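Local coordinates for uncharacterized protein (Pyrococcus abyssi, PDB 5IFF) that acts as a restriction DNA glycosylase, probably excising adenine from its recognition sequence, and also binds nonspecific double-stranded DNA as a tetramer, at residues Y54-I60 with V158-L164; K11-P17 with E180-V186; V100-E105 with I200-K206. The protein carries 2 engineered substitutions. All coordinates share one frame; numbering follows the deposited sequence.

Contact 1 of 3, residues Y54-I60 with V158-L164; sequences YYIAWQI and VYVCIPL. Engineered in segment 54-60: Ala57 (natural residue Glu).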
loop_
_atom_site.group_PDB
_atom_site.type_symbol
_atom_site.label_atom_id
_atom_site.label_comp_id
_atom_site.label_asym_id
_atom_site.label_seq_id
_atom_site.Cartn_x
_atom_site.Cartn_y
_atom_site.Cartn_z
ATOM N N TYR A 54 -5.881 -16.664 -25.250
ATOM C CA TYR A 54 -6.165 -16.129 -23.905
ATOM C C TYR A 54 -6.149 -17.203 -22.823
ATOM O O TYR A 54 -6.707 -18.292 -22.990
ATOM C CB TYR A 54 -7.499 -15.414 -23.859
ATOM C CG TYR A 54 -7.472 -14.174 -24.716
ATOM C CD1 TYR A 54 -6.960 -12.985 -24.217
ATOM C CD2 TYR A 54 -7.869 -14.223 -26.059
ATOM C CE1 TYR A 54 -6.891 -11.838 -25.016
ATOM C CE2 TYR A 54 -7.823 -13.082 -26.872
ATOM C CZ TYR A 54 -7.323 -11.893 -26.352
ATOM O OH TYR A 54 -7.240 -10.753 -27.148
ATOM N N TYR A 55 -5.498 -16.864 -21.706
ATOM C CA TYR A 55 -5.350 -17.796 -20.586
ATOM C C TYR A 55 -5.658 -17.122 -19.282
ATOM O O TYR A 55 -5.459 -15.904 -19.118
ATOM C CB TYR A 55 -3.918 -18.342 -20.489
ATOM C CG TYR A 55 -3.455 -19.101 -21.715
ATOM C CD1 TYR A 55 -3.202 -18.435 -22.910
ATOM C CD2 TYR A 55 -3.261 -20.478 -21.658
ATOM C CE1 TYR A 55 -2.770 -19.127 -24.047
ATOM C CE2 TYR A 55 -2.827 -21.172 -22.789
ATOM C CZ TYR A 55 -2.571 -20.496 -23.957
ATOM O OH TYR A 55 -2.147 -21.181 -25.084
ATOM N N ILE A 56 -6.036 -17.929 -18.315
ATOM C CA ILE A 56 -6.006 -17.410 -16.941
ATOM C C ILE A 56 -4.654 -17.782 -16.354
ATOM O O ILE A 56 -4.351 -18.981 -16.245
ATOM C CB ILE A 56 -7.102 -18.024 -16.033
ATOM C CG1 ILE A 56 -8.496 -17.661 -16.530
ATOM C CG2 ILE A 56 -6.921 -17.490 -14.603
ATOM C CD1 ILE A 56 -9.534 -18.568 -15.943
ATOM N N ALA A 57 -3.863 -16.774 -16.020
ATOM C CA ALA A 57 -2.565 -16.943 -15.401
ATOM C C ALA A 57 -2.704 -16.869 -13.887
ATOM O O ALA A 57 -3.060 -15.829 -13.350
ATOM C CB ALA A 57 -1.597 -15.854 -15.902
ATOM N N TRP A 58 -2.356 -17.960 -13.212
ATOM C CA TRP A 58 -2.574 -18.097 -11.807
ATOM C C TRP A 58 -1.231 -18.400 -11.153
ATOM O O TRP A 58 -0.626 -19.479 -11.407
ATOM C CB TRP A 58 -3.556 -19.215 -11.565
ATOM C CG TRP A 58 -3.958 -19.478 -10.110
ATOM C CD1 TRP A 58 -3.663 -18.723 -8.980
ATOM C CD2 TRP A 58 -4.759 -20.604 -9.645
ATOM N NE1 TRP A 58 -4.257 -19.310 -7.873
ATOM C CE2 TRP A 58 -4.920 -20.431 -8.246
ATOM C CE3 TRP A 58 -5.363 -21.683 -10.292
ATOM C CZ2 TRP A 58 -5.651 -21.361 -7.473
ATOM C CZ3 TRP A 58 -6.086 -22.617 -9.510
ATOM C CH2 TRP A 58 -6.220 -22.439 -8.116
ATOM N N GLN A 59 -0.766 -17.454 -10.363
ATOM C CA GLN A 59 0.433 -17.652 -9.556
ATOM C C GLN A 59 -0.021 -18.409 -8.342
ATOM O O GLN A 59 -0.528 -17.806 -7.370
ATOM C CB GLN A 59 1.098 -16.306 -9.184
ATOM C CG GLN A 59 2.444 -16.489 -8.576
ATOM C CD GLN A 59 2.384 -16.362 -7.074
ATOM O OE1 GLN A 59 2.070 -15.296 -6.548
ATOM N NE2 GLN A 59 2.651 -17.463 -6.370
ATOM N N ILE A 60 0.155 -19.724 -8.397
ATOM C CA ILE A 60 -0.510 -20.613 -7.472
ATOM C C ILE A 60 0.412 -20.966 -6.279
ATOM O O ILE A 60 1.647 -20.963 -6.400
ATOM C CB ILE A 60 -0.980 -21.881 -8.192
ATOM C CG1 ILE A 60 -1.933 -22.694 -7.315
ATOM C CG2 ILE A 60 0.232 -22.735 -8.661
ATOM C CD1 ILE A 60 -2.602 -23.870 -8.103
ATOM N N VAL A 158 5.649 -20.380 -9.180
ATOM C CA VAL A 158 5.041 -21.324 -10.091
ATOM C C VAL A 158 3.698 -20.767 -10.571
ATOM O O VAL A 158 2.940 -20.194 -9.768
ATOM C CB VAL A 158 4.837 -22.715 -9.421
ATOM C CG1 VAL A 158 4.038 -23.684 -10.393
ATOM C CG2 VAL A 158 6.202 -23.320 -9.045
ATOM N N TYR A 159 3.414 -20.927 -11.864
ATOM C CA TYR A 159 2.222 -20.376 -12.500
ATOM C C TYR A 159 1.562 -21.518 -13.214
ATOM O O TYR A 159 2.262 -22.391 -13.775
ATOM C CB TYR A 159 2.538 -19.308 -13.568
ATOM C CG TYR A 159 2.923 -17.963 -13.017
ATOM C CD1 TYR A 159 4.196 -17.753 -12.508
ATOM C CD2 TYR A 159 2.022 -16.897 -13.030
ATOM C CE1 TYR A 159 4.558 -16.515 -11.992
ATOM C CE2 TYR A 159 2.373 -15.664 -12.530
ATOM C CZ TYR A 159 3.644 -15.480 -12.020
ATOM O OH TYR A 159 3.995 -14.277 -11.513
ATOM N N VAL A 160 0.239 -21.525 -13.233
ATOM C CA VAL A 160 -0.452 -22.372 -14.237
ATOM C C VAL A 160 -1.234 -21.407 -15.141
ATOM O O VAL A 160 -1.836 -20.439 -14.660
ATOM C CB VAL A 160 -1.378 -23.431 -13.591
ATOM C CG1 VAL A 160 -2.346 -22.754 -12.660
ATOM C CG2 VAL A 160 -2.127 -24.226 -14.655
ATOM N N CYS A 161 -1.179 -21.632 -16.447
ATOM C CA CYS A 161 -1.883 -20.794 -17.410
ATOM C C CYS A 161 -2.977 -21.685 -18.005
ATOM O O CYS A 161 -2.661 -22.666 -18.674
ATOM C CB CYS A 161 -0.963 -20.306 -18.523
ATOM S SG CYS A 161 0.248 -19.088 -17.847
ATOM N N ILE A 162 -4.225 -21.322 -17.744
ATOM C CA ILE A 162 -5.386 -22.144 -18.081
ATOM C C ILE A 162 -6.082 -21.541 -19.297
ATOM O O ILE A 162 -6.577 -20.441 -19.194
ATOM C CB ILE A 162 -6.392 -22.189 -16.941
ATOM C CG1 ILE A 162 -5.753 -22.900 -15.693
ATOM C CG2 ILE A 162 -7.589 -23.058 -17.382
ATOM C CD1 ILE A 162 -6.465 -22.581 -14.359
ATOM N N PRO A 163 -6.166 -22.268 -20.424
ATOM C CA PRO A 163 -6.883 -21.663 -21.585
ATOM C C PRO A 163 -8.339 -21.298 -21.269
ATOM O O PRO A 163 -9.065 -22.104 -20.657
ATOM C CB PRO A 163 -6.828 -22.758 -22.655
ATOM C CG PRO A 163 -5.592 -23.634 -22.228
ATOM C CD PRO A 163 -5.624 -23.604 -20.729
ATOM N N LEU A 164 -8.773 -20.110 -21.675
ATOM C CA LEU A 164 -10.169 -19.752 -21.479
ATOM C C LEU A 164 -11.106 -20.743 -22.189
ATOM O O LEU A 164 -12.290 -20.834 -21.871
ATOM C CB LEU A 164 -10.480 -18.348 -22.002
ATOM C CG LEU A 164 -9.923 -17.187 -21.146
ATOM C CD1 LEU A 164 -10.550 -15.899 -21.763
ATOM C CD2 LEU A 164 -10.268 -17.347 -19.678
HETATM O O HOH W 1 4.265 -19.748 -6.774
#

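Contact 2 of 3, residues K11-P17 with E180-V186; sequences KIVVRLP and EVVKYEV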
loop_
_atom_site.group_PDB
_atom_site.type_symbol
_atom_site.label_atom_id
_atom_site.label_comp_id
_atom_site.label_asym_id
_atom_site.label_seq_id
_atom_site.Cartn_x
_atom_site.Cartn_y
_atom_site.Cartn_z
ATOM N N LYS A 11 -15.037 -34.701 -9.265
ATOM C CA LYS A 11 -13.908 -33.916 -9.789
ATOM C C LYS A 11 -13.499 -32.824 -8.818
ATOM O O LYS A 11 -14.326 -32.312 -8.068
ATOM C CB LYS A 11 -14.255 -33.218 -11.131
ATOM C CG LYS A 11 -14.874 -34.160 -12.146
ATOM C CD LYS A 11 -15.154 -33.431 -13.457
ATOM C CE LYS A 11 -15.924 -34.418 -14.413
ATOM N NZ LYS A 11 -16.714 -33.648 -15.432
ATOM N N ILE A 12 -12.232 -32.447 -8.866
ATOM C CA ILE A 12 -11.810 -31.255 -8.126
ATOM C C ILE A 12 -12.144 -30.062 -9.037
ATOM O O ILE A 12 -11.787 -30.069 -10.211
ATOM C CB ILE A 12 -10.318 -31.276 -7.791
ATOM C CG1 ILE A 12 -9.985 -32.484 -6.891
ATOM C CG2 ILE A 12 -9.858 -29.928 -7.172
ATOM C CD1 ILE A 12 -10.978 -32.682 -5.756
ATOM N N VAL A 13 -12.849 -29.069 -8.501
ATOM C CA VAL A 13 -13.259 -27.915 -9.308
ATOM C C VAL A 13 -12.705 -26.630 -8.679
ATOM O O VAL A 13 -12.599 -26.536 -7.431
ATOM C CB VAL A 13 -14.791 -27.865 -9.404
ATOM C CG1 VAL A 13 -15.231 -26.575 -10.103
ATOM C CG2 VAL A 13 -15.336 -29.106 -10.153
ATOM N N VAL A 14 -12.246 -25.692 -9.501
ATOM C CA VAL A 14 -11.800 -24.393 -8.969
ATOM C C VAL A 14 -12.586 -23.280 -9.610
ATOM O O VAL A 14 -12.779 -23.268 -10.850
ATOM C CB VAL A 14 -10.314 -24.170 -9.192
ATOM C CG1 VAL A 14 -9.856 -22.854 -8.510
ATOM C CG2 VAL A 14 -9.543 -25.303 -8.550
ATOM N N ARG A 15 -13.081 -22.359 -8.795
ATOM C CA ARG A 15 -13.762 -21.203 -9.387
ATOM C C ARG A 15 -12.814 -19.989 -9.319
ATOM O O ARG A 15 -12.198 -19.707 -8.263
ATOM C CB ARG A 15 -15.091 -20.952 -8.689
ATOM C CG ARG A 15 -16.099 -22.057 -8.969
ATOM C CD ARG A 15 -17.440 -21.806 -8.344
ATOM N NE ARG A 15 -18.511 -22.649 -8.912
ATOM C CZ ARG A 15 -18.660 -23.944 -8.674
ATOM N NH1 ARG A 15 -17.815 -24.578 -7.869
ATOM N NH2 ARG A 15 -19.663 -24.608 -9.231
ATOM N N LEU A 16 -12.664 -19.333 -10.473
ATOM C CA LEU A 16 -11.659 -18.310 -10.703
ATOM C C LEU A 16 -12.274 -17.039 -11.226
ATOM O O LEU A 16 -13.117 -17.074 -12.144
ATOM C CB LEU A 16 -10.613 -18.817 -11.706
ATOM C CG LEU A 16 -9.809 -20.047 -11.256
ATOM C CD1 LEU A 16 -9.017 -20.531 -12.412
ATOM C CD2 LEU A 16 -8.856 -19.663 -10.139
ATOM N N PRO A 17 -11.858 -15.903 -10.652
ATOM C CA PRO A 17 -12.268 -14.589 -11.145
ATOM C C PRO A 17 -11.633 -14.312 -12.486
ATOM O O PRO A 17 -10.463 -14.644 -12.751
ATOM C CB PRO A 17 -11.723 -13.625 -10.095
ATOM C CG PRO A 17 -10.493 -14.327 -9.583
ATOM C CD PRO A 17 -10.833 -15.803 -9.594
ATOM N N GLU A 180 -17.352 -11.575 -12.730
ATOM C CA GLU A 180 -17.586 -12.927 -13.231
ATOM C C GLU A 180 -16.600 -13.922 -12.637
ATOM O O GLU A 180 -15.398 -13.672 -12.585
ATOM C CB GLU A 180 -17.500 -12.957 -14.756
ATOM C CG GLU A 180 -17.534 -14.379 -15.332
ATOM C CD GLU A 180 -18.660 -14.586 -16.327
ATOM O OE1 GLU A 180 -19.212 -13.570 -16.778
ATOM O OE2 GLU A 180 -18.979 -15.768 -16.626
ATOM N N VAL A 181 -17.125 -15.076 -12.232
ATOM C CA VAL A 181 -16.334 -16.193 -11.798
ATOM C C VAL A 181 -16.592 -17.426 -12.714
ATOM O O VAL A 181 -17.743 -17.735 -12.997
ATOM C CB VAL A 181 -16.679 -16.501 -10.347
ATOM C CG1 VAL A 181 -16.180 -17.838 -9.975
ATOM C CG2 VAL A 181 -16.116 -15.367 -9.415
ATOM N N VAL A 182 -15.535 -18.081 -13.212
ATOM C CA VAL A 182 -15.721 -19.224 -14.101
ATOM C C VAL A 182 -15.294 -20.487 -13.391
ATOM O O VAL A 182 -14.649 -20.427 -12.334
ATOM C CB VAL A 182 -14.934 -19.100 -15.417
ATOM C CG1 VAL A 182 -15.458 -17.870 -16.216
ATOM C CG2 VAL A 182 -13.427 -19.028 -15.117
ATOM N N LYS A 183 -15.664 -21.619 -13.976
ATOM C CA LYS A 183 -15.486 -22.918 -13.333
ATOM C C LYS A 183 -14.512 -23.758 -14.168
ATOM O O LYS A 183 -14.635 -23.839 -15.400
ATOM C CB LYS A 183 -16.853 -23.602 -13.181
ATOM C CG LYS A 183 -16.749 -24.999 -12.599
ATOM C CD LYS A 183 -18.101 -25.553 -12.120
ATOM C CE LYS A 183 -18.895 -26.218 -13.230
ATOM N NZ LYS A 183 -19.985 -27.061 -12.638
ATOM N N TYR A 184 -13.541 -24.369 -13.500
ATOM C CA TYR A 184 -12.511 -25.150 -14.154
ATOM C C TYR A 184 -12.340 -26.510 -13.473
ATOM O O TYR A 184 -12.020 -26.574 -12.271
ATOM C CB TYR A 184 -11.179 -24.374 -14.110
ATOM C CG TYR A 184 -10.014 -25.165 -14.642
ATOM C CD1 TYR A 184 -9.970 -25.556 -15.973
ATOM C CD2 TYR A 184 -8.948 -25.506 -13.815
ATOM C CE1 TYR A 184 -8.903 -26.313 -16.465
ATOM C CE2 TYR A 184 -7.870 -26.250 -14.305
ATOM C CZ TYR A 184 -7.845 -26.628 -15.629
ATOM O OH TYR A 184 -6.772 -27.374 -16.098
ATOM N N GLU A 185 -12.460 -27.596 -14.240
ATOM C CA GLU A 185 -12.280 -28.920 -13.654
ATOM C C GLU A 185 -10.794 -29.199 -13.696
ATOM O O GLU A 185 -10.159 -29.073 -14.745
ATOM C CB GLU A 185 -13.098 -29.980 -14.415
ATOM C CG GLU A 185 -14.599 -29.612 -14.503
ATOM C CD GLU A 185 -15.473 -30.608 -15.314
ATOM O OE1 GLU A 185 -14.929 -31.331 -16.168
ATOM O OE2 GLU A 185 -16.702 -30.666 -15.071
ATOM N N VAL A 186 -10.222 -29.537 -12.544
ATOM C CA VAL A 186 -8.774 -29.690 -12.459
ATOM C C VAL A 186 -8.436 -31.107 -12.861
ATOM O O VAL A 186 -8.866 -32.032 -12.198
ATOM C CB VAL A 186 -8.245 -29.421 -11.011
ATOM C CG1 VAL A 186 -6.680 -29.608 -10.941
ATOM C CG2 VAL A 186 -8.656 -28.011 -10.550
HETATM O O HOH W 2 -10.146 -33.643 -10.590
#

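Contact 3 of 3, residues V100-E105 with I200-K206; sequences VKSYLE and IASETHK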
loop_
_atom_site.group_PDB
_atom_site.type_symbol
_atom_site.label_atom_id
_atom_site.label_comp_id
_atom_site.label_asym_id
_atom_site.label_seq_id
_atom_site.Cartn_x
_atom_site.Cartn_y
_atom_site.Cartn_z
ATOM N N VAL A 100 15.374 -35.696 -7.594
ATOM C CA VAL A 100 15.704 -34.297 -7.919
ATOM C C VAL A 100 16.819 -33.771 -6.990
ATOM O O VAL A 100 16.613 -33.751 -5.757
ATOM C CB VAL A 100 14.453 -33.424 -7.789
ATOM C CG1 VAL A 100 14.789 -31.917 -7.976
ATOM C CG2 VAL A 100 13.402 -33.871 -8.825
ATOM N N LYS A 101 17.958 -33.339 -7.553
ATOM C CA LYS A 101 19.107 -32.808 -6.765
ATOM C C LYS A 101 19.600 -31.464 -7.336
ATOM O O LYS A 101 20.671 -30.970 -6.996
ATOM C CB LYS A 101 20.277 -33.794 -6.753
ATOM C CG LYS A 101 19.978 -35.182 -6.210
ATOM C CD LYS A 101 19.746 -35.163 -4.713
ATOM C CE LYS A 101 19.404 -36.540 -4.193
ATOM N NZ LYS A 101 18.905 -36.469 -2.796
ATOM N N SER A 102 18.825 -30.899 -8.245
ATOM C CA SER A 102 19.177 -29.610 -8.832
ATOM C C SER A 102 17.887 -28.847 -9.120
ATOM O O SER A 102 16.862 -29.461 -9.409
ATOM C CB SER A 102 19.990 -29.806 -10.107
ATOM O OG SER A 102 20.237 -28.552 -10.686
ATOM N N TYR A 103 17.935 -27.523 -9.026
ATOM C CA TYR A 103 16.718 -26.716 -8.985
ATOM C C TYR A 103 16.812 -25.517 -9.890
ATOM O O TYR A 103 17.918 -25.049 -10.184
ATOM C CB TYR A 103 16.443 -26.250 -7.544
ATOM C CG TYR A 103 16.446 -27.432 -6.590
ATOM C CD1 TYR A 103 15.319 -28.229 -6.449
ATOM C CD2 TYR A 103 17.586 -27.766 -5.866
ATOM C CE1 TYR A 103 15.333 -29.371 -5.587
ATOM C CE2 TYR A 103 17.602 -28.848 -5.004
ATOM C CZ TYR A 103 16.463 -29.646 -4.868
ATOM O OH TYR A 103 16.463 -30.752 -4.042
ATOM N N LEU A 104 15.656 -24.982 -10.269
ATOM C CA LEU A 104 15.643 -23.778 -11.084
ATOM C C LEU A 104 16.399 -22.635 -10.391
ATOM O O LEU A 104 17.232 -21.970 -11.012
ATOM C CB LEU A 104 14.218 -23.362 -11.391
ATOM C CG LEU A 104 14.266 -22.254 -12.457
ATOM C CD1 LEU A 104 14.684 -22.801 -13.824
ATOM C CD2 LEU A 104 12.990 -21.507 -12.487
ATOM N N GLU A 105 16.149 -22.432 -9.092
ATOM C CA GLU A 105 16.889 -21.409 -8.321
ATOM C C GLU A 105 18.414 -21.578 -8.401
ATOM O O GLU A 105 19.126 -20.579 -8.392
ATOM C CB GLU A 105 16.432 -21.401 -6.846
ATOM C CG GLU A 105 15.091 -20.655 -6.668
ATOM C CD GLU A 105 14.689 -20.437 -5.211
ATOM O OE1 GLU A 105 15.587 -20.507 -4.324
ATOM O OE2 GLU A 105 13.476 -20.230 -4.955
ATOM N N ILE A 200 10.910 -29.063 -8.384
ATOM C CA ILE A 200 12.140 -28.691 -9.114
ATOM C C ILE A 200 12.463 -27.175 -8.994
ATOM O O ILE A 200 13.539 -26.741 -9.385
ATOM C CB ILE A 200 12.083 -29.072 -10.580
ATOM C CG1 ILE A 200 11.016 -28.259 -11.331
ATOM C CG2 ILE A 200 11.877 -30.583 -10.721
ATOM C CD1 ILE A 200 11.268 -28.225 -12.854
ATOM N N ALA A 201 11.564 -26.409 -8.382
ATOM C CA ALA A 201 11.775 -24.955 -8.243
ATOM C C ALA A 201 12.896 -24.575 -7.271
ATOM O O ALA A 201 13.731 -23.684 -7.570
ATOM C CB ALA A 201 10.456 -24.293 -7.797
ATOM N N SER A 202 12.906 -25.202 -6.089
ATOM C CA SER A 202 13.953 -24.961 -5.076
ATOM C C SER A 202 13.974 -26.100 -4.081
ATOM O O SER A 202 12.934 -26.770 -3.892
ATOM C CB SER A 202 13.728 -23.666 -4.313
ATOM O OG SER A 202 12.597 -23.755 -3.443
ATOM N N GLU A 203 15.103 -26.276 -3.388
ATOM C CA GLU A 203 15.155 -27.341 -2.387
ATOM C C GLU A 203 14.115 -27.084 -1.305
ATOM O O GLU A 203 13.485 -27.989 -0.801
ATOM C CB GLU A 203 16.555 -27.453 -1.755
ATOM C CG GLU A 203 16.663 -28.652 -0.811
ATOM C CD GLU A 203 18.089 -28.970 -0.386
ATOM O OE1 GLU A 203 19.017 -28.256 -0.792
ATOM O OE2 GLU A 203 18.271 -29.953 0.356
ATOM N N THR A 204 13.932 -25.830 -0.931
ATOM C CA THR A 204 12.969 -25.512 0.109
ATOM C C THR A 204 11.549 -25.869 -0.315
ATOM O O THR A 204 10.767 -26.451 0.465
ATOM C CB THR A 204 13.037 -24.018 0.483
ATOM O OG1 THR A 204 14.327 -23.750 1.050
ATOM C CG2 THR A 204 11.986 -23.698 1.542
ATOM N N HIS A 205 11.213 -25.540 -1.565
ATOM C CA HIS A 205 9.881 -25.900 -2.054
ATOM C C HIS A 205 9.714 -27.410 -2.082
ATOM O O HIS A 205 8.667 -27.900 -1.691
ATOM C CB HIS A 205 9.618 -25.332 -3.459
ATOM C CG HIS A 205 9.269 -23.869 -3.476
ATOM N ND1 HIS A 205 8.384 -23.307 -2.573
ATOM C CD2 HIS A 205 9.714 -22.855 -4.254
ATOM C CE1 HIS A 205 8.302 -21.995 -2.814
ATOM N NE2 HIS A 205 9.094 -21.707 -3.831
ATOM N N LYS A 206 10.734 -28.121 -2.555
ATOM C CA LYS A 206 10.662 -29.605 -2.590
ATOM C C LYS A 206 10.418 -30.178 -1.178
ATOM O O LYS A 206 9.570 -31.080 -0.971
ATOM C CB LYS A 206 11.967 -30.193 -3.175
ATOM C CG LYS A 206 11.952 -31.746 -3.165
ATOM C CD LYS A 206 13.207 -32.387 -3.797
ATOM C CE LYS A 206 14.178 -32.824 -2.764
ATOM N NZ LYS A 206 15.391 -33.581 -3.340
HETATM O O HOH W 3 12.349 -21.166 -2.622
#

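Contact 1 of 3, residues Y54-I60 with V158-L164
Gln59 CB lies over one face of the Tyr159 ring, 3.6 Å from Tyr159 CE2, a CH-pi contact displaced toward the rim, and the Gln59 amide plane is turned 69° from the ring. The Trp58 indole has Ile60 CG1 over one face, displaced toward the rim, while Ile162 CD1 approaches its edge 4.3 Å from Trp58 CE3. Beside it Val160 runs in the same direction as Trp58, CG1 meeting the Trp58 CB. Cys161 O sits at the edge of the Tyr55 ring, and Tyr55 CE2 touches Pro163 CG at 3.7 Å. Ile56 and Leu164 meet nearly at right angles, Ile56 CG1 being 3.6 Å from Leu164 CD2.

The backbone ladder is antiparallel and belongs to the large, strongly curved sheet of the half-pipe fold of R.PabI. Ile56 and Ile162 form one hydrogen-bonded pair, Trp58 and Val160 the next; Ile56 N reaches Ile162 O at 2.7 Å. Side chains alternate: Tyr55, Pro163, Cys161 and the engineered Ala57, a glutamate in the natural protein, lie on one face; Ile56, Ile162, Trp58 and Val160 on the other, where Leu16 and Val14 of strand 11-17 pack. Trp58 NE1 is hydrogen-bonded to Glu71 OE2.

Gln59, Ile60 and Val158 bind adenine in another structure of this protein. Here a water accepts hydrogen bonds from Gln59 NE2 and Val158 N, both at 2.8 Å, and donates to Ile60 O. Gln59 CG stands opposite its backbone N (chi1 -170°) and the chain bends at chi2, which brings NE2 to that water.

Contact 2 of 3, residues K11-P17 with E180-V186
Lys11 reaches across to Glu185 at one end of an antiparallel ladder, in which strand 181-186 forms an outer strand of a small three-stranded sheet and strand 11-17 its middle. The lysine chain is extended beyond CG, and NZ stands 3.0 Å from both Glu185 OE1 and Glu185 OE2, a salt bridge whose two hydrogen bonds are weak. Glu185 has its CG opposite the carbonyl carbon (chi1 -55°) and an extended chain that carries the carboxylate to the lysine. A valine in place of Glu185 would probably leave the Lys11 ammonium without this counter-charge and let its chain swing more freely.

On the same face Arg15 and Lys183 lie side by side. Lys183 CD sits over one face of the Arg15 guanidinium, 3.4 Å from NH2, and Lys183 bends at chi3 (86°), leaving NZ 4.2 Å from Arg15 NH2. These like charges probably disfavour each other, but Glu8 forms a salt bridge with Arg15 NH1. Lys183 CG also presses on Val13 CG1 at 3.3 Å, a tight contact.

The other face is largely apolar: Ile12, Val14 and Leu16 stand with Val186, Tyr184 and Val182, facing Trp58 and Ile56 of strand 54-59 and Met75 of helix 72-81. Tyr184 OH is hydrogen-bonded to Glu139 OE2. A water links Ile12 N with Val186 O, and nearby Val186 CG2 meets Val14 CG2 at 3.5 Å.

Contact 3 of 3, residues V100-E105 with I200-K206
Tyr103 lays its ring flat against the backbone where helix 188-201 gives way to helix 203-216. Glu203 N lies over the ring centre, 3.5 Å above its plane, and Ser202 C over the same face nearer the rim. Glu203 CB adds an off-centre CH-pi contact, 3.7 Å from Tyr103 CE2. Apolar contact is slight, Val100 CG2 meeting Ile200 CG2 nearly at right angles.

Two backbone bonds tie residues 104-105 to the last residues of helix 188-201: Leu104 N to Ile200 O, 2.9 Å, and Glu105 N to Ala201 O, 3.1 Å. Beside them Ser202 is the N-cap of helix 203-216, its OG accepting from His205 N at 2.9 Å. A water that donates to Glu105 OE2 also meets Ser202 OG, and the same carboxylate oxygen is also hydrogen-bonded to Ser156 OG.

At the other end Lys206 bends at chi3 (100°) and brings NZ to Val100 O at 2.7 Å, nearly in line with the carbonyl, and to Tyr103 OH at 3.1 Å; Ala97 O is a third acceptor.

Tyr119 and Phe121 of the second subunit pack on Val100 and Ile200, and Lys101 N is hydrogen-bonded to Tyr119 OH of that subunit, placing the contact at a subunit interface. The partners described for the Lys206 ammonium are two carbonyls and a hydroxyl, whose dipoles probably stabilise its charge and help hold the outer end of the Tyr103 ring.

Overall arrangement
Contacts 1 and 2 adjoin, their centres about 12 Å apart, and the largely apolar faces of the large curved sheet and the three-stranded sheet pack together: Trp58 on Val14, Ile162 on Tyr184 and Leu16. Along the chain contact 1 is nested inside the loop closed by contact 2, whereas the segments of contact 3 alternate with those of both. Contact 3 lies about 21 Å from contact 1 and about 29 Å from contact 2, centre to centre, across the chain's centre from contact 2. Helix 188-201, which follows strand 181-186, covers Val158 and Val160 of contact 1 and ends in contact 3. It thus connects the adenine-binding strand pair with the region bordering the second subunit.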